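Long-range contact in nicotinate phosphoribosyltransferase (Porphyromonas gingivalis, PDB 2IM5), which probably catalyses the ATP-assisted formation of nicotinate ribonucleotide from nicotinate and phosphoribosyl diphosphate, the entry step of NAD synthesis from nicotinate: residues A[14-26]-A[234-246]. Sequence-based numbering, arbitrary orientation.
Sequences KFTTGYAYAKLFP and EDWINVYDGDLGT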
loop_
_atom_site.group_PDB
_atom_site.type_symbol
_atom_site.label_atom_id
_atom_site.label_comp_id
_atom_site.label_asym_id
_atom_site.label_seq_id
_atom_site.Cartn_x
_atom_site.Cartn_y
_atom_site.Cartn_z
ATOM N N LYS A 14 -1.462 -4.680 -4.948
ATOM C CA LYS A 14 -0.424 -5.305 -5.756
ATOM C C LYS A 14 -1.079 -5.953 -6.977
ATOM O O LYS A 14 -0.535 -5.902 -8.084
ATOM C CB LYS A 14 0.346 -6.346 -4.934
ATOM C CG LYS A 14 1.077 -5.765 -3.709
ATOM C CD LYS A 14 2.455 -5.165 -4.030
ATOM C CE LYS A 14 2.389 -3.971 -4.985
ATOM N NZ LYS A 14 3.707 -3.271 -5.125
ATOM N N PHE A 15 -2.258 -6.546 -6.785
ATOM C CA PHE A 15 -2.968 -7.179 -7.895
ATOM C C PHE A 15 -3.667 -6.162 -8.794
ATOM O O PHE A 15 -3.623 -6.280 -10.019
ATOM C CB PHE A 15 -4.008 -8.187 -7.393
ATOM C CG PHE A 15 -3.417 -9.405 -6.749
ATOM C CD1 PHE A 15 -2.329 -10.054 -7.314
ATOM C CD2 PHE A 15 -3.968 -9.925 -5.586
ATOM C CE1 PHE A 15 -1.798 -11.203 -6.732
ATOM C CE2 PHE A 15 -3.440 -11.078 -4.998
ATOM C CZ PHE A 15 -2.352 -11.715 -5.578
ATOM N N THR A 16 -4.315 -5.163 -8.203
ATOM C CA THR A 16 -5.013 -4.168 -9.010
ATOM C C THR A 16 -4.038 -3.330 -9.833
ATOM O O THR A 16 -4.314 -2.992 -10.988
ATOM C CB THR A 16 -5.902 -3.235 -8.140
ATOM O OG1 THR A 16 -5.093 -2.552 -7.172
ATOM C CG2 THR A 16 -6.967 -4.047 -7.419
ATOM N N THR A 17 -2.897 -2.990 -9.247
ATOM C CA THR A 17 -1.898 -2.217 -9.976
ATOM C C THR A 17 -1.177 -3.160 -10.928
ATOM O O THR A 17 -0.779 -2.771 -12.020
ATOM C CB THR A 17 -0.883 -1.580 -9.021
ATOM O OG1 THR A 17 -1.596 -0.895 -7.989
ATOM C CG2 THR A 17 0.009 -0.581 -9.765
ATOM N N GLY A 18 -1.017 -4.409 -10.502
ATOM C CA GLY A 18 -0.356 -5.394 -11.341
ATOM C C GLY A 18 -1.117 -5.602 -12.638
ATOM O O GLY A 18 -0.507 -5.721 -13.704
ATOM N N TYR A 19 -2.444 -5.654 -12.566
ATOM C CA TYR A 19 -3.246 -5.834 -13.777
ATOM C C TYR A 19 -3.218 -4.556 -14.600
ATOM O O TYR A 19 -3.162 -4.602 -15.829
ATOM C CB TYR A 19 -4.696 -6.207 -13.451
ATOM C CG TYR A 19 -5.582 -6.172 -14.678
ATOM C CD1 TYR A 19 -5.269 -6.927 -15.804
ATOM C CD2 TYR A 19 -6.686 -5.320 -14.744
ATOM C CE1 TYR A 19 -6.021 -6.826 -16.972
ATOM C CE2 TYR A 19 -7.447 -5.213 -15.909
ATOM C CZ TYR A 19 -7.106 -5.963 -17.017
ATOM O OH TYR A 19 -7.840 -5.844 -18.171
ATOM N N ALA A 20 -3.249 -3.410 -13.928
ATOM C CA ALA A 20 -3.193 -2.141 -14.647
ATOM C C ALA A 20 -1.907 -2.094 -15.483
ATOM O O ALA A 20 -1.937 -1.663 -16.636
ATOM C CB ALA A 20 -3.243 -0.968 -13.675
ATOM N N TYR A 21 -0.783 -2.531 -14.908
ATOM C CA TYR A 21 0.480 -2.542 -15.662
ATOM C C TYR A 21 0.407 -3.572 -16.801
ATOM O O TYR A 21 0.821 -3.304 -17.931
ATOM C CB TYR A 21 1.675 -2.926 -14.781
ATOM C CG TYR A 21 2.079 -1.930 -13.722
ATOM C CD1 TYR A 21 2.242 -0.581 -14.024
ATOM C CD2 TYR A 21 2.371 -2.355 -12.427
ATOM C CE1 TYR A 21 2.695 0.325 -13.057
ATOM C CE2 TYR A 21 2.823 -1.465 -11.453
ATOM C CZ TYR A 21 2.984 -0.129 -11.772
ATOM O OH TYR A 21 3.450 0.736 -10.810
ATOM N N ALA A 22 -0.116 -4.753 -16.485
ATOM C CA ALA A 22 -0.224 -5.831 -17.461
ATOM C C ALA A 22 -1.071 -5.439 -18.669
ATOM O O ALA A 22 -0.805 -5.872 -19.796
ATOM C CB ALA A 22 -0.801 -7.071 -16.799
ATOM N N LYS A 23 -2.091 -4.619 -18.441
ATOM C CA LYS A 23 -2.954 -4.201 -19.534
ATOM C C LYS A 23 -2.383 -3.057 -20.347
ATOM O O LYS A 23 -2.268 -3.149 -21.569
ATOM C CB LYS A 23 -4.325 -3.764 -19.019
ATOM C CG LYS A 23 -5.229 -3.262 -20.151
ATOM C CD LYS A 23 -6.527 -2.652 -19.671
ATOM C CE LYS A 23 -7.411 -2.296 -20.873
ATOM N NZ LYS A 23 -8.648 -1.571 -20.478
ATOM N N LEU A 24 -2.019 -1.976 -19.662
ATOM C CA LEU A 24 -1.517 -0.790 -20.337
ATOM C C LEU A 24 -0.014 -0.649 -20.540
ATOM O O LEU A 24 0.406 0.017 -21.486
ATOM C CB LEU A 24 -2.044 0.458 -19.626
ATOM C CG LEU A 24 -3.571 0.604 -19.521
ATOM C CD1 LEU A 24 -3.889 1.856 -18.674
ATOM C CD2 LEU A 24 -4.194 0.738 -20.930
ATOM N N PHE A 25 0.794 -1.268 -19.683
ATOM C CA PHE A 25 2.251 -1.159 -19.799
ATOM C C PHE A 25 2.960 -2.508 -19.663
ATOM O O PHE A 25 3.896 -2.649 -18.871
ATOM C CB PHE A 25 2.767 -0.207 -18.718
ATOM C CG PHE A 25 2.065 1.117 -18.704
ATOM C CD1 PHE A 25 2.278 2.044 -19.723
ATOM C CD2 PHE A 25 1.147 1.417 -17.705
ATOM C CE1 PHE A 25 1.571 3.258 -19.750
ATOM C CE2 PHE A 25 0.440 2.624 -17.719
ATOM C CZ PHE A 25 0.651 3.546 -18.745
ATOM N N PRO A 26 2.543 -3.509 -20.450
ATOM C CA PRO A 26 3.142 -4.842 -20.393
ATOM C C PRO A 26 4.625 -4.936 -20.769
ATOM O O PRO A 26 5.259 -5.963 -20.533
ATOM C CB PRO A 26 2.243 -5.659 -21.323
ATOM C CG PRO A 26 1.901 -4.669 -22.398
ATOM C CD PRO A 26 1.577 -3.415 -21.565
ATOM N N GLU A 234 -6.788 8.896 -15.546
ATOM C CA GLU A 234 -7.423 8.487 -16.798
ATOM C C GLU A 234 -7.106 7.026 -17.109
ATOM O O GLU A 234 -7.979 6.282 -17.555
ATOM C CB GLU A 234 -6.961 9.370 -17.964
ATOM C CG GLU A 234 -7.581 10.757 -17.976
ATOM C CD GLU A 234 -9.031 10.740 -18.453
ATOM O OE1 GLU A 234 -9.253 10.678 -19.681
ATOM O OE2 GLU A 234 -9.945 10.777 -17.605
ATOM N N ASP A 235 -5.859 6.617 -16.871
ATOM C CA ASP A 235 -5.475 5.235 -17.126
ATOM C C ASP A 235 -6.155 4.290 -16.142
ATOM O O ASP A 235 -6.547 3.183 -16.508
ATOM C CB ASP A 235 -3.947 5.076 -17.058
ATOM C CG ASP A 235 -3.245 5.701 -18.263
ATOM O OD1 ASP A 235 -3.944 6.059 -19.236
ATOM O OD2 ASP A 235 -2.002 5.829 -18.253
ATOM N N TRP A 236 -6.307 4.726 -14.893
ATOM C CA TRP A 236 -6.959 3.888 -13.892
ATOM C C TRP A 236 -8.421 3.656 -14.292
ATOM O O TRP A 236 -8.969 2.558 -14.121
ATOM C CB TRP A 236 -6.884 4.555 -12.516
ATOM C CG TRP A 236 -7.285 3.658 -11.382
ATOM C CD1 TRP A 236 -8.462 3.681 -10.700
ATOM C CD2 TRP A 236 -6.496 2.619 -10.784
ATOM N NE1 TRP A 236 -8.460 2.724 -9.709
ATOM C CE2 TRP A 236 -7.264 2.058 -9.738
ATOM C CE3 TRP A 236 -5.213 2.108 -11.031
ATOM C CZ2 TRP A 236 -6.794 1.015 -8.937
ATOM C CZ3 TRP A 236 -4.743 1.068 -10.231
ATOM C CH2 TRP A 236 -5.530 0.533 -9.197
ATOM N N ILE A 237 -9.049 4.696 -14.824
ATOM C CA ILE A 237 -10.434 4.605 -15.266
ATOM C C ILE A 237 -10.524 3.678 -16.476
ATOM O O ILE A 237 -11.472 2.893 -16.609
ATOM C CB ILE A 237 -10.979 5.994 -15.644
ATOM C CG1 ILE A 237 -11.076 6.861 -14.386
ATOM C CG2 ILE A 237 -12.340 5.862 -16.330
ATOM C CD1 ILE A 237 -11.267 8.333 -14.678
ATOM N N ASN A 238 -9.537 3.762 -17.363
ATOM C CA ASN A 238 -9.526 2.890 -18.535
ATOM C C ASN A 238 -9.477 1.439 -18.083
ATOM O O ASN A 238 -10.134 0.573 -18.657
ATOM C CB ASN A 238 -8.312 3.187 -19.417
ATOM C CG ASN A 238 -8.149 2.183 -20.561
ATOM O OD1 ASN A 238 -7.718 1.041 -20.359
ATOM N ND2 ASN A 238 -8.505 2.609 -21.769
ATOM N N VAL A 239 -8.705 1.175 -17.038
ATOM C CA VAL A 239 -8.573 -0.181 -16.545
ATOM C C VAL A 239 -9.777 -0.679 -15.745
ATOM O O VAL A 239 -10.258 -1.788 -15.975
ATOM C CB VAL A 239 -7.299 -0.322 -15.665
ATOM C CG1 VAL A 239 -7.193 -1.736 -15.095
ATOM C CG2 VAL A 239 -6.053 0.023 -16.487
ATOM N N TYR A 240 -10.280 0.140 -14.828
ATOM C CA TYR A 240 -11.366 -0.304 -13.964
ATOM C C TYR A 240 -12.747 0.289 -14.165
ATOM O O TYR A 240 -13.664 -0.019 -13.409
ATOM C CB TYR A 240 -10.918 -0.159 -12.502
ATOM C CG TYR A 240 -9.782 -1.111 -12.176
ATOM C CD1 TYR A 240 -9.980 -2.488 -12.202
ATOM C CD2 TYR A 240 -8.494 -0.638 -11.915
ATOM C CE1 TYR A 240 -8.933 -3.369 -11.982
ATOM C CE2 TYR A 240 -7.438 -1.518 -11.693
ATOM C CZ TYR A 240 -7.671 -2.881 -11.730
ATOM O OH TYR A 240 -6.652 -3.770 -11.513
ATOM N N ASP A 241 -12.888 1.128 -15.186
ATOM C CA ASP A 241 -14.167 1.742 -15.539
ATOM C C ASP A 241 -14.975 2.319 -14.389
ATOM O O ASP A 241 -16.191 2.160 -14.359
ATOM C CB ASP A 241 -15.045 0.723 -16.267
ATOM C CG ASP A 241 -14.277 -0.083 -17.296
ATOM O OD1 ASP A 241 -13.624 0.531 -18.173
ATOM O OD2 ASP A 241 -14.332 -1.336 -17.232
ATOM N N GLY A 242 -14.318 2.983 -13.448
ATOM C CA GLY A 242 -15.054 3.552 -12.335
ATOM C C GLY A 242 -14.959 2.773 -11.036
ATOM O O GLY A 242 -15.269 3.315 -9.981
ATOM N N ASP A 243 -14.562 1.504 -11.095
ATOM C CA ASP A 243 -14.408 0.723 -9.863
ATOM C C ASP A 243 -13.126 1.192 -9.172
ATOM O O ASP A 243 -12.303 1.866 -9.788
ATOM C CB ASP A 243 -14.303 -0.778 -10.166
ATOM C CG ASP A 243 -15.661 -1.430 -10.370
ATOM O OD1 ASP A 243 -16.602 -1.081 -9.623
ATOM O OD2 ASP A 243 -15.792 -2.298 -11.264
ATOM N N LEU A 244 -12.965 0.847 -7.901
ATOM C CA LEU A 244 -11.769 1.234 -7.151
ATOM C C LEU A 244 -11.537 2.743 -7.302
ATOM O O LEU A 244 -10.414 3.192 -7.536
ATOM C CB LEU A 244 -10.552 0.462 -7.685
ATOM C CG LEU A 244 -10.765 -1.049 -7.865
ATOM C CD1 LEU A 244 -9.501 -1.693 -8.425
ATOM C CD2 LEU A 244 -11.145 -1.679 -6.524
ATOM N N GLY A 245 -12.617 3.509 -7.154
ATOM C CA GLY A 245 -12.560 4.954 -7.311
ATOM C C GLY A 245 -11.993 5.836 -6.208
ATOM O O GLY A 245 -12.588 6.853 -5.881
ATOM N N THR A 246 -10.856 5.467 -5.636
ATOM C CA THR A 246 -10.230 6.285 -4.599
ATOM C C THR A 246 -8.906 6.765 -5.159
ATOM O O THR A 246 -8.210 6.010 -5.834
ATOM C CB THR A 246 -9.949 5.480 -3.322
ATOM O OG1 THR A 246 -11.182 4.991 -2.788
ATOM C CG2 THR A 246 -9.270 6.355 -2.274
HETATM O O HOH W 1 -9.945 -3.077 -18.459
#
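V239 drops as a knob into the hole made by Y19, A20, K23 and L24, where helices 14-24 and 234-240 cross almost perpendicularly (93°), their axes 10.0 Å apart. Its two methyls part company: CG1 lies against the CD2–CE2 side of the Y19 ring, while CG2 sits over A20 and meets L24 CD1 at 3.6 Å. That same leucine methyl also touches D235 CB, and beyond it D235 OD2 comes up in the plane of the F25 ring, 3.5 Å from CZ.

Toward the other end of the crossing, Y240 reaches across T16 at about a right angle. Its OH donates to T16 O at 2.5 Å, in the carbonyl plane and on a lone pair; this oxygen also accepts the helical bond from A20 N, and so is held twice. V239 CG1 and L244 CD1 take opposite faces of the tyrosine ring, the first toward the rim, the second over the centre. L244 CD1 also meets T16 CG2 tip to tip. W236, with CG anti to its backbone N (chi1 -169°), lays one face of its indole against Y240, whose CD2 stands over the ring centre, and presents CH2 to T16 OG1. Its NE1 donates to L244 O at 3.0 Å from above the carbonyl plane, tying the residue just after the Y240–D243 turn back to the helix.

At the solvent-exposed side K23 stretches out fully, all four torsions near 180°, so that NZ donates to N238 OD1 at 2.8 Å, from above the amide plane. A water accepts from NZ and donates to V239 O.

Helix 213-223 packs against this junction, W215 touching A20, D235 and W236, and F218 meeting F25 edge-to-face. The crossing thus joins the chain's first helix, 12-24, to helix 228-240, which leads into strand 246-248 of the parallel sheet, in the region related to TIM barrels.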